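PDB 3QFI: transcriptional regulator from Enterococcus faecalis, which is of unknown function but belongs to the LytR-CpsA-Psr family, with a mixed beta-sheet flanked by helices at its centre. Local coordinates for residues Y235-I239 with Y284-D288; S61-D65 with D166-Q170; T49-K53 with Y220-F224; D100-H104 with L263-H268; V121-V126 with K179-V184. All coordinates share one frame; numbering follows the deposited sequence.

Contact 1. Residues Y235-I239 with Y284-D288; sequences YSATI and YAVTD
Ala-237 and Val-286 form a single beta bridge that lays the last modelled residues of the chain against the hairpin of strands 234-238 and 243-247. They stand as a non-hydrogen-bonded antiparallel pair, CA to CA 4.2 Å, with one backbone bond flanking them at each end. Thr-287 N donates to Ser-236 O at 2.8 Å, and Thr-238 N reaches Ala-285 O at 3.3 Å. The side chains spread out from this bridge in two directions. Toward Tyr-235, the CG1 branch of Val-286 lies anti to the backbone N (chi1 177°), which carries it alongside Tyr-235 CB at 3.8 Å. The Tyr-235 ring then continues past the carboxylate of Asp-288, the two planes only 22° apart, with Asp-288 OD1 4.0 Å from Tyr-235 CD1. The tyrosine hydroxyl bonds to Asp-248 outside the contact. In the other direction, Ala-285 points its methyl toward the strand, and its CB meets the CB of Ala-237 at 4.0 Å. Beyond the end of the strand, Ile-239 and Tyr-284 cross at about a right angle. The delta methyl of Ile-239 lies close to Ala-285 CB, and the same Ile-239 CD1 is 4.1 Å from Tyr-284 OH.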
# COMPACT_ATOMS: atom_id res chain seq x y z
N TYR A 235 18.13 -3.99 2.38
CA TYR A 235 19.33 -3.63 3.11
C TYR A 235 19.53 -2.13 3.04
O TYR A 235 19.05 -1.47 2.12
CB TYR A 235 20.55 -4.32 2.50
CG TYR A 235 20.49 -5.83 2.49
CD1 TYR A 235 20.62 -6.56 3.67
CD2 TYR A 235 20.29 -6.52 1.29
CE1 TYR A 235 20.57 -7.95 3.67
CE2 TYR A 235 20.23 -7.91 1.27
CZ TYR A 235 20.36 -8.62 2.46
OH TYR A 235 20.28 -10.00 2.44
N SER A 236 20.26 -1.58 4.01
CA SER A 236 20.55 -0.16 4.04
C SER A 236 21.62 0.14 2.98
O SER A 236 22.49 -0.69 2.74
CB SER A 236 21.09 0.23 5.41
OG SER A 236 20.84 -0.79 6.36
N ALA A 237 21.54 1.30 2.34
CA ALA A 237 22.53 1.67 1.33
C ALA A 237 22.60 3.17 1.07
O ALA A 237 21.75 3.93 1.53
CB ALA A 237 22.26 0.93 0.02
N THR A 238 23.63 3.59 0.34
CA THR A 238 23.79 5.00 0.05
C THR A 238 24.61 5.15 -1.21
O THR A 238 25.60 4.45 -1.39
CB THR A 238 24.48 5.70 1.22
OG1 THR A 238 23.72 5.47 2.41
CG2 THR A 238 24.57 7.19 0.97
N ILE A 239 24.19 6.05 -2.09
CA ILE A 239 24.90 6.27 -3.34
C ILE A 239 25.60 7.62 -3.33
O ILE A 239 26.78 7.71 -3.00
CB ILE A 239 23.94 6.22 -4.54
CG1 ILE A 239 23.15 4.92 -4.51
CG2 ILE A 239 24.73 6.28 -5.84
CD1 ILE A 239 24.02 3.69 -4.54
N TYR A 284 27.20 -2.94 -4.00
CA TYR A 284 28.40 -2.21 -3.57
C TYR A 284 28.02 -1.00 -2.71
O TYR A 284 28.88 -0.35 -2.13
CB TYR A 284 29.20 -1.71 -4.79
CG TYR A 284 28.54 -0.57 -5.54
CD1 TYR A 284 28.81 0.76 -5.21
CD2 TYR A 284 27.59 -0.82 -6.53
CE1 TYR A 284 28.16 1.81 -5.85
CE2 TYR A 284 26.94 0.23 -7.18
CZ TYR A 284 27.23 1.54 -6.84
OH TYR A 284 26.59 2.56 -7.50
N ALA A 285 26.73 -0.68 -2.67
CA ALA A 285 26.24 0.45 -1.90
C ALA A 285 25.67 0.02 -0.55
O ALA A 285 25.45 0.86 0.32
CB ALA A 285 25.17 1.20 -2.70
N VAL A 286 25.41 -1.27 -0.38
CA VAL A 286 24.87 -1.74 0.89
C VAL A 286 25.85 -1.32 2.00
O VAL A 286 27.06 -1.38 1.81
CB VAL A 286 24.73 -3.28 0.92
CG1 VAL A 286 24.26 -3.72 2.28
CG2 VAL A 286 23.76 -3.75 -0.15
N THR A 287 25.30 -0.91 3.14
CA THR A 287 26.10 -0.49 4.30
C THR A 287 25.97 -1.51 5.45
O THR A 287 26.45 -1.26 6.56
CB THR A 287 25.64 0.90 4.85
OG1 THR A 287 25.53 1.84 3.77
CG2 THR A 287 26.65 1.43 5.87
N ASP A 288 25.32 -2.64 5.19
CA ASP A 288 25.17 -3.68 6.22
C ASP A 288 26.40 -4.60 6.24
O ASP A 288 26.28 -5.81 6.05
CB ASP A 288 23.94 -4.56 5.97
CG ASP A 288 23.75 -5.61 7.06
OD1 ASP A 288 23.19 -6.69 6.78
OD2 ASP A 288 24.17 -5.33 8.20

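Contact 2. Residues S61-D65 with D166-Q170; sequences SLDRD and DVGRQ
Where strand 56-62 leaves the central sheet it faces the first turn of helix 166-184, and the meeting of Asp-63 with Asp-166 and Gln-170 makes this a markedly polar contact. Asp-63 OD2 lies 2.8 Å from Asp-166 OD1, the two carboxylate planes turned 54° apart. Gln-170, extended beyond CG, reaches across to the same acid: its NE2 is 3.4 Å from Asp-63 OD2, and the amide stands nearly perpendicular to the carboxylate. The other amide atom, Gln-170 OE1, approaches Ser-61 CB at 3.4 Å, while the serine hydroxyl bonds to Arg-174 one helical turn further on. The second carboxylate oxygen of Asp-63 is used locally. It accepts from the backbone N of Asp-65 in an Asx turn, which helps to orient the carboxylate facing the helix. Asp-65 itself forms a salt bridge with Lys-78. Beside the acids, the guanidinium groups of Arg-64 and Arg-169 are set almost at right angles, Arg-64 NH2 being 3.4 Å from Arg-169 NH2; Arg-159 is close to both. Such a cluster of acids and arginines is consistent with the charged pocket of LytR-CpsA-Psr proteins. The bend of Arg-64 at chi3 (65°) turns its tip toward Arg-169.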
# COMPACT_ATOMS: atom_id res chain seq x y z
N SER A 61 3.16 -2.94 2.00
CA SER A 61 3.69 -1.60 2.15
C SER A 61 4.94 -1.50 1.30
O SER A 61 5.77 -2.43 1.30
CB SER A 61 4.08 -1.36 3.60
OG SER A 61 2.96 -1.33 4.46
N LEU A 62 5.10 -0.40 0.58
CA LEU A 62 6.30 -0.18 -0.21
C LEU A 62 7.07 1.00 0.38
O LEU A 62 6.56 2.12 0.42
CB LEU A 62 5.94 0.11 -1.67
CG LEU A 62 5.30 -1.08 -2.40
CD1 LEU A 62 4.65 -0.63 -3.68
CD2 LEU A 62 6.37 -2.13 -2.65
N ASP A 63 8.28 0.74 0.87
CA ASP A 63 9.11 1.79 1.44
C ASP A 63 9.49 2.78 0.33
O ASP A 63 9.77 2.36 -0.79
CB ASP A 63 10.38 1.20 2.06
CG ASP A 63 11.21 2.22 2.81
OD1 ASP A 63 11.69 3.21 2.19
OD2 ASP A 63 11.39 2.05 4.03
N ARG A 64 9.48 4.07 0.65
CA ARG A 64 9.81 5.10 -0.32
C ARG A 64 11.28 5.10 -0.73
O ARG A 64 11.64 5.61 -1.80
CB ARG A 64 9.44 6.49 0.24
CG ARG A 64 10.27 6.94 1.45
CD ARG A 64 9.82 8.31 2.00
NE ARG A 64 8.46 8.24 2.53
CZ ARG A 64 7.81 9.24 3.12
NH1 ARG A 64 8.38 10.44 3.28
NH2 ARG A 64 6.58 9.04 3.57
N ASP A 65 12.13 4.54 0.10
CA ASP A 65 13.55 4.52 -0.22
C ASP A 65 13.96 3.31 -1.06
O ASP A 65 15.14 3.11 -1.34
CB ASP A 65 14.36 4.56 1.07
CG ASP A 65 14.07 5.81 1.89
OD1 ASP A 65 13.99 5.71 3.14
OD2 ASP A 65 13.93 6.90 1.29
N ASP A 166 10.03 3.79 9.86
CA ASP A 166 9.40 3.21 8.68
C ASP A 166 8.55 1.99 8.95
O ASP A 166 7.34 2.03 8.79
CB ASP A 166 10.46 2.85 7.64
CG ASP A 166 11.11 4.06 7.03
OD1 ASP A 166 11.87 3.89 6.04
OD2 ASP A 166 10.87 5.17 7.55
N VAL A 167 9.20 0.90 9.34
CA VAL A 167 8.49 -0.35 9.62
C VAL A 167 7.30 -0.16 10.55
O VAL A 167 6.25 -0.76 10.34
CB VAL A 167 9.43 -1.41 10.25
CG1 VAL A 167 10.40 -1.93 9.20
CG2 VAL A 167 10.18 -0.79 11.42
N GLY A 168 7.47 0.68 11.57
CA GLY A 168 6.38 0.94 12.49
C GLY A 168 5.29 1.71 11.78
O GLY A 168 4.15 1.25 11.68
N ARG A 169 5.63 2.89 11.28
CA ARG A 169 4.67 3.72 10.56
C ARG A 169 3.95 2.93 9.48
O ARG A 169 2.74 3.07 9.32
CB ARG A 169 5.39 4.92 9.95
CG ARG A 169 4.55 5.70 8.98
CD ARG A 169 5.23 7.01 8.66
NE ARG A 169 4.74 7.56 7.41
CZ ARG A 169 4.60 8.86 7.16
NH1 ARG A 169 4.92 9.75 8.10
NH2 ARG A 169 4.15 9.26 5.98
N GLN A 170 4.68 2.09 8.75
CA GLN A 170 4.10 1.26 7.69
C GLN A 170 3.08 0.28 8.29
O GLN A 170 1.98 0.10 7.77
CB GLN A 170 5.21 0.48 6.93
CG GLN A 170 6.10 1.35 5.99
CD GLN A 170 7.31 0.59 5.39
OE1 GLN A 170 7.15 -0.47 4.76
NE2 GLN A 170 8.51 1.14 5.58

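Contact 3. Residues T49-K53 with Y220-F224; sequences TINPK and YLSAF
Ile-50 sends its two branches to different partners in the loop 220-224. Its CG2 methyl meets the Tyr-220 ring at CD2 (3.3 Å) and also lies 3.6 Å from Ala-223 CB. The longer branch carries Ile-50 CD1 to the far end of the Phe-224 ring, 3.5 Å from CZ. The split follows from a first torsion of -46°, which sets CG1 beside the backbone N and CG2 beside the carbonyl carbon. Pro-52 widens the patch: its CD is 3.9 Å from Tyr-220 CE2, and its CB lies 3.9 Å from Ala-223 CB. The small alanine methyl, on a short 3-10 segment, thus packs against both the isoleucine and the proline. No hydrogen bond joins the two segments, and the cohesion is apolar. A second shell positions the first. Tyr-220 OH bonds to the backbone O of Glu-20, and its ring stacks edge-to-face with Phe-22, while Ser-222 OG is held by Asn-55. Further out, Phe-224 leans on Ser-57 and Met-185. This buried patch joins the end of strand 44-51, where the chain turns toward strand 56-62, to the loop running from helix 210-216 into strand 227-230, an outermost strand of the same mixed sheet.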
# COMPACT_ATOMS: atom_id res chain seq x y z
N THR A 49 -3.99 -7.39 -2.58
CA THR A 49 -4.46 -8.41 -3.52
C THR A 49 -5.72 -9.05 -2.95
O THR A 49 -5.74 -9.53 -1.82
CB THR A 49 -3.41 -9.52 -3.79
OG1 THR A 49 -2.96 -10.10 -2.56
CG2 THR A 49 -2.22 -8.96 -4.57
N ILE A 50 -6.78 -9.01 -3.75
CA ILE A 50 -8.06 -9.58 -3.35
C ILE A 50 -8.18 -10.93 -4.04
O ILE A 50 -8.27 -11.02 -5.27
CB ILE A 50 -9.22 -8.63 -3.79
CG1 ILE A 50 -8.88 -7.19 -3.42
CG2 ILE A 50 -10.54 -9.04 -3.12
CD1 ILE A 50 -8.66 -6.97 -1.94
N ASN A 51 -8.15 -12.00 -3.24
CA ASN A 51 -8.26 -13.36 -3.76
C ASN A 51 -9.35 -14.13 -3.04
O ASN A 51 -9.10 -14.77 -2.03
CB ASN A 51 -6.95 -14.12 -3.63
CG ASN A 51 -7.04 -15.53 -4.19
OD1 ASN A 51 -7.35 -15.73 -5.38
ND2 ASN A 51 -6.78 -16.52 -3.34
N PRO A 52 -10.58 -14.06 -3.55
CA PRO A 52 -11.70 -14.77 -2.93
C PRO A 52 -11.56 -16.29 -2.99
O PRO A 52 -12.12 -16.99 -2.17
CB PRO A 52 -12.91 -14.25 -3.71
CG PRO A 52 -12.34 -14.00 -5.07
CD PRO A 52 -11.02 -13.34 -4.76
N LYS A 53 -10.81 -16.79 -3.97
CA LYS A 53 -10.63 -18.23 -4.10
C LYS A 53 -9.92 -18.81 -2.89
O LYS A 53 -9.87 -20.02 -2.70
CB LYS A 53 -9.85 -18.54 -5.38
CG LYS A 53 -10.48 -17.97 -6.66
CD LYS A 53 -9.53 -18.07 -7.85
CE LYS A 53 -10.16 -17.52 -9.12
NZ LYS A 53 -9.25 -17.65 -10.30
N TYR A 220 -17.03 -10.30 -2.94
CA TYR A 220 -15.68 -10.39 -2.41
C TYR A 220 -15.68 -10.25 -0.90
O TYR A 220 -14.62 -10.08 -0.30
CB TYR A 220 -14.80 -9.30 -3.04
CG TYR A 220 -14.45 -9.53 -4.49
CD1 TYR A 220 -15.38 -9.29 -5.51
CD2 TYR A 220 -13.19 -10.01 -4.84
CE1 TYR A 220 -15.06 -9.54 -6.85
CE2 TYR A 220 -12.86 -10.27 -6.18
CZ TYR A 220 -13.81 -10.02 -7.17
OH TYR A 220 -13.49 -10.26 -8.49
N LEU A 221 -16.86 -10.30 -0.30
CA LEU A 221 -16.97 -10.15 1.14
C LEU A 221 -16.11 -11.21 1.84
O LEU A 221 -15.45 -10.94 2.83
CB LEU A 221 -18.44 -10.28 1.59
CG LEU A 221 -19.52 -10.43 0.50
CD1 LEU A 221 -19.45 -11.83 -0.07
CD2 LEU A 221 -20.91 -10.17 1.08
N SER A 222 -16.12 -12.42 1.29
CA SER A 222 -15.36 -13.51 1.85
C SER A 222 -13.86 -13.24 1.73
O SER A 222 -13.07 -13.60 2.62
CB SER A 222 -15.68 -14.81 1.11
OG SER A 222 -15.16 -14.79 -0.20
N ALA A 223 -13.48 -12.59 0.63
CA ALA A 223 -12.08 -12.26 0.37
C ALA A 223 -11.46 -11.40 1.46
O ALA A 223 -10.24 -11.33 1.59
CB ALA A 223 -11.97 -11.56 -0.98
N PHE A 224 -12.31 -10.74 2.26
CA PHE A 224 -11.82 -9.90 3.35
C PHE A 224 -11.97 -10.58 4.70
O PHE A 224 -11.83 -9.95 5.75
CB PHE A 224 -12.54 -8.55 3.35
CG PHE A 224 -12.27 -7.73 2.11
CD1 PHE A 224 -13.15 -7.76 1.04
CD2 PHE A 224 -11.07 -7.03 1.98
CE1 PHE A 224 -12.84 -7.10 -0.15
CE2 PHE A 224 -10.76 -6.37 0.80
CZ PHE A 224 -11.65 -6.40 -0.27

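Contact 4. Residues D100-H104 with L263-H268; sequences DIPIH and LGLKEH
Leu-263 lies at the middle of a small apolar group between two loops. Its CD1 methyl touches Ile-101 CB at 4.0 Å and meets the proline ring at Pro-102 CD at the same distance. Leu-265 meets the proline from a second direction, with Leu-265 CD1 3.7 Å from Pro-102 CD. The other leucine branch, Leu-263 CD2, comes to the edge of the His-104 ring, close to its plane and 4.3 Å from CE1. His-104 ND1 accepts from the backbone N of Ser-23, which helps to set the ring. Polar groups take over further along, where His-268 ND1 donates to Asp-100 OD2 at 3.0 Å; the bond to Asp-100 OD1 is longer and weak. The carboxylate lies near the plane of the imidazole, the two planes 24° apart, and OD2 is met on its syn side. Both residues swing CG away from the backbone N (chi1 -171° in Asp-100), bringing carboxylate and imidazole together. Arg-260 adds to this edge by bonding to the backbone O of both Asp-100 and Lys-266. The loop 263-268 begins with a Schellman motif, in which Gly-264, with positive phi, ends helix 249-262 and Leu-265 N bonds back to Arg-260 O.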
# COMPACT_ATOMS: atom_id res chain seq x y z
N ASP A 100 6.35 -7.44 -10.11
CA ASP A 100 6.12 -8.34 -11.22
C ASP A 100 4.69 -8.84 -11.24
O ASP A 100 4.44 -10.03 -11.42
CB ASP A 100 7.07 -9.54 -11.19
CG ASP A 100 6.99 -10.38 -12.46
OD1 ASP A 100 7.05 -9.79 -13.56
OD2 ASP A 100 6.85 -11.61 -12.36
N ILE A 101 3.76 -7.92 -11.03
CA ILE A 101 2.34 -8.26 -11.06
C ILE A 101 1.55 -7.18 -11.75
O ILE A 101 2.02 -6.07 -11.95
CB ILE A 101 1.72 -8.44 -9.63
CG1 ILE A 101 1.89 -7.16 -8.81
CG2 ILE A 101 2.34 -9.63 -8.92
CD1 ILE A 101 1.03 -7.15 -7.56
N PRO A 102 0.33 -7.50 -12.16
CA PRO A 102 -0.44 -6.44 -12.81
C PRO A 102 -1.21 -5.66 -11.73
O PRO A 102 -1.65 -6.25 -10.73
CB PRO A 102 -1.37 -7.22 -13.75
CG PRO A 102 -1.66 -8.46 -12.95
CD PRO A 102 -0.28 -8.82 -12.39
N ILE A 103 -1.30 -4.35 -11.91
CA ILE A 103 -2.02 -3.49 -10.99
C ILE A 103 -3.30 -3.17 -11.73
O ILE A 103 -3.31 -2.31 -12.60
CB ILE A 103 -1.30 -2.15 -10.74
CG1 ILE A 103 0.03 -2.38 -10.03
CG2 ILE A 103 -2.20 -1.24 -9.89
CD1 ILE A 103 -0.10 -3.03 -8.66
N HIS A 104 -4.38 -3.87 -11.39
CA HIS A 104 -5.66 -3.67 -12.06
C HIS A 104 -6.33 -2.35 -11.78
O HIS A 104 -6.95 -1.75 -12.66
CB HIS A 104 -6.59 -4.79 -11.66
CG HIS A 104 -6.04 -6.14 -11.95
ND1 HIS A 104 -5.70 -7.03 -10.96
CD2 HIS A 104 -5.70 -6.73 -13.12
CE1 HIS A 104 -5.17 -8.11 -11.51
NE2 HIS A 104 -5.16 -7.95 -12.82
N LEU A 263 -3.00 -13.84 -7.28
CA LEU A 263 -3.74 -13.40 -8.46
C LEU A 263 -3.96 -14.50 -9.48
O LEU A 263 -4.18 -14.22 -10.66
CB LEU A 263 -3.01 -12.22 -9.11
CG LEU A 263 -2.84 -10.99 -8.22
CD1 LEU A 263 -1.91 -10.01 -8.91
CD2 LEU A 263 -4.20 -10.33 -7.93
N GLY A 264 -3.91 -15.74 -9.03
CA GLY A 264 -4.12 -16.86 -9.93
C GLY A 264 -3.09 -16.92 -11.03
O GLY A 264 -3.36 -17.45 -12.11
N LEU A 265 -1.91 -16.36 -10.78
CA LEU A 265 -0.84 -16.37 -11.77
C LEU A 265 0.18 -17.43 -11.41
O LEU A 265 0.22 -17.90 -10.27
CB LEU A 265 -0.15 -15.01 -11.85
CG LEU A 265 -1.06 -13.86 -12.29
CD1 LEU A 265 -0.30 -12.54 -12.18
CD2 LEU A 265 -1.53 -14.09 -13.73
N LYS A 266 1.00 -17.80 -12.39
CA LYS A 266 2.01 -18.82 -12.17
C LYS A 266 3.37 -18.21 -11.85
O LYS A 266 3.57 -17.00 -11.96
CB LYS A 266 2.12 -19.72 -13.41
CG LYS A 266 0.87 -20.59 -13.68
CD LYS A 266 0.97 -21.30 -15.05
CE LYS A 266 -0.16 -22.31 -15.27
NZ LYS A 266 -1.52 -21.70 -15.34
N GLU A 267 4.29 -19.05 -11.42
CA GLU A 267 5.62 -18.61 -11.08
C GLU A 267 6.32 -18.03 -12.31
O GLU A 267 6.17 -18.55 -13.42
CB GLU A 267 6.42 -19.77 -10.51
CG GLU A 267 7.67 -19.33 -9.82
CD GLU A 267 8.52 -20.49 -9.35
OE1 GLU A 267 8.03 -21.30 -8.54
OE2 GLU A 267 9.68 -20.59 -9.82
N HIS A 268 7.08 -16.96 -12.13
CA HIS A 268 7.80 -16.33 -13.23
C HIS A 268 9.30 -16.42 -13.01
O HIS A 268 9.96 -15.41 -12.81
CB HIS A 268 7.40 -14.86 -13.35
CG HIS A 268 7.77 -14.26 -14.66
ND1 HIS A 268 7.61 -12.92 -14.94
CD2 HIS A 268 8.24 -14.83 -15.80
CE1 HIS A 268 7.96 -12.69 -16.19
NE2 HIS A 268 8.35 -13.83 -16.74

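Contact 5. Residues V121-V126 with K179-V184; sequences VGGIEV and KIVRKV
Ile-124 and Lys-179 bring the two backbones to 6.3 Å between CA atoms, where strand 124-126 lies over the last turns of helix 166-184. Strand 124-126 runs roughly counter to the helical turns 179-184, at 141° between their directions, and the axes of these two short segments approach to 8.9 Å. This is alpha/beta packing: the strand belongs to the two-stranded antiparallel sheet 124-128 and 145-147, and the helix covers one side of it. Just before the strand, Gly-122 closes a Schellman motif at the end of helix 111-120. Gly-123 also has positive phi, and together the two glycines turn the chain sharply into the strand. Val-121 and Ile-124, one on each side of this turn, both point toward the helix. Between them sits Ile-180, whose CD1 is 3.6 Å from Ile-124 CG2 and 4.2 Å from Val-121 CG2. At the C-terminal end of the helical segment Val-121 CG1 meets Val-184 CG2 at 4.0 Å. Two lysines use their aliphatic stems as packing surface. Lys-179 CB lies 3.9 Å from Ile-124 CB, and the rest of its chain, bent at chi2 and chi4, passes alongside Glu-125 O. Its ammonium has a long, weak ion pair with Glu-175. Lys-183 starts with CG anti to the backbone N (chi1 -167°), which puts Lys-183 CG 3.9 Å from Val-121 CB. Three successive bends then curl the chain over the glycine turn and bring Lys-183 NZ to 2.7 Å from Gly-123 O.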
# COMPACT_ATOMS: atom_id res chain seq x y z
N VAL A 121 -17.20 6.75 8.05
CA VAL A 121 -17.45 5.37 8.44
C VAL A 121 -17.71 5.25 9.94
O VAL A 121 -17.91 4.15 10.45
CB VAL A 121 -16.27 4.43 8.06
CG1 VAL A 121 -16.05 4.44 6.55
CG2 VAL A 121 -15.00 4.86 8.79
N GLY A 122 -17.69 6.38 10.65
CA GLY A 122 -17.95 6.35 12.07
C GLY A 122 -16.73 6.08 12.92
O GLY A 122 -16.84 5.73 14.09
N GLY A 123 -15.55 6.23 12.31
CA GLY A 123 -14.31 6.02 13.03
C GLY A 123 -13.85 4.57 13.03
O GLY A 123 -14.54 3.69 12.52
N ILE A 124 -12.68 4.33 13.61
CA ILE A 124 -12.14 2.98 13.65
C ILE A 124 -11.36 2.74 14.93
O ILE A 124 -10.73 3.65 15.45
CB ILE A 124 -11.20 2.72 12.46
CG1 ILE A 124 -10.03 3.70 12.50
CG2 ILE A 124 -11.97 2.86 11.15
CD1 ILE A 124 -9.01 3.48 11.40
N GLU A 125 -11.41 1.51 15.43
CA GLU A 125 -10.68 1.17 16.63
C GLU A 125 -9.36 0.47 16.34
O GLU A 125 -9.29 -0.47 15.54
CB GLU A 125 -11.54 0.30 17.56
CG GLU A 125 -12.46 1.13 18.45
CD GLU A 125 -12.79 0.45 19.77
OE1 GLU A 125 -13.46 -0.60 19.76
OE2 GLU A 125 -12.37 0.98 20.83
N VAL A 126 -8.30 0.95 17.00
CA VAL A 126 -6.97 0.38 16.85
C VAL A 126 -6.33 0.23 18.22
O VAL A 126 -6.86 0.74 19.21
CB VAL A 126 -6.04 1.27 15.99
CG1 VAL A 126 -6.67 1.54 14.64
CG2 VAL A 126 -5.74 2.57 16.72
N LYS A 179 -8.66 -1.63 8.98
CA LYS A 179 -9.86 -1.34 9.75
C LYS A 179 -10.89 -0.62 8.89
O LYS A 179 -12.08 -0.89 8.99
CB LYS A 179 -9.50 -0.50 10.97
CG LYS A 179 -8.64 -1.24 11.98
CD LYS A 179 -9.26 -2.59 12.34
CE LYS A 179 -8.52 -3.28 13.48
NZ LYS A 179 -7.06 -3.36 13.27
N ILE A 180 -10.42 0.28 8.04
CA ILE A 180 -11.31 1.02 7.15
C ILE A 180 -12.02 0.03 6.24
O ILE A 180 -13.25 -0.12 6.29
CB ILE A 180 -10.52 2.04 6.28
CG1 ILE A 180 -9.92 3.13 7.17
CG2 ILE A 180 -11.46 2.70 5.27
CD1 ILE A 180 -10.96 3.96 7.88
N VAL A 181 -11.25 -0.65 5.41
CA VAL A 181 -11.79 -1.62 4.49
C VAL A 181 -12.75 -2.56 5.17
O VAL A 181 -13.81 -2.89 4.64
CB VAL A 181 -10.67 -2.44 3.87
CG1 VAL A 181 -11.25 -3.61 3.09
CG2 VAL A 181 -9.83 -1.54 2.98
N ARG A 182 -12.36 -3.01 6.36
CA ARG A 182 -13.18 -3.93 7.13
C ARG A 182 -14.55 -3.32 7.40
O ARG A 182 -15.57 -3.98 7.25
CB ARG A 182 -12.47 -4.26 8.44
CG ARG A 182 -12.90 -5.57 9.06
CD ARG A 182 -11.93 -6.69 8.72
NE ARG A 182 -12.49 -7.99 9.05
CZ ARG A 182 -11.82 -9.14 9.01
NH1 ARG A 182 -12.43 -10.27 9.33
NH2 ARG A 182 -10.53 -9.14 8.67
N LYS A 183 -14.56 -2.05 7.79
CA LYS A 183 -15.78 -1.31 8.09
C LYS A 183 -16.57 -1.03 6.81
O LYS A 183 -17.77 -1.31 6.74
CB LYS A 183 -15.42 0.02 8.75
CG LYS A 183 -16.58 0.76 9.39
CD LYS A 183 -17.02 0.09 10.68
CE LYS A 183 -15.84 -0.13 11.61
NZ LYS A 183 -15.13 1.14 11.90
N VAL A 184 -15.91 -0.47 5.80
CA VAL A 184 -16.58 -0.15 4.54
C VAL A 184 -17.26 -1.39 3.96
O VAL A 184 -18.21 -1.27 3.19
CB VAL A 184 -15.59 0.40 3.48
CG1 VAL A 184 -16.37 0.80 2.23
CG2 VAL A 184 -14.83 1.61 4.02

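From the N terminus, contacts 3, 2, 4 and 5 open in that order at 49-53, 61-65, 100-104 and 121-126. Contacts 2 and 5 cross, both closing on helix 166-184, contact 2 at its first turn and contact 5 at its last. Segment 220-224 closes contact 3, whose long loop therefore encloses both. Contact 4 closes only at 263-268; it encloses contact 5 but crosses contacts 2, 3 and 1. Contact 1 opens at 235-239 and closes at the end of the modelled chain, tying it to a hairpin. Contacts 3 and 4 touch through Thr-49 and Leu-263, contacts 3 and 5 through Phe-224 and Val-181, linking central sheet, helices and loops.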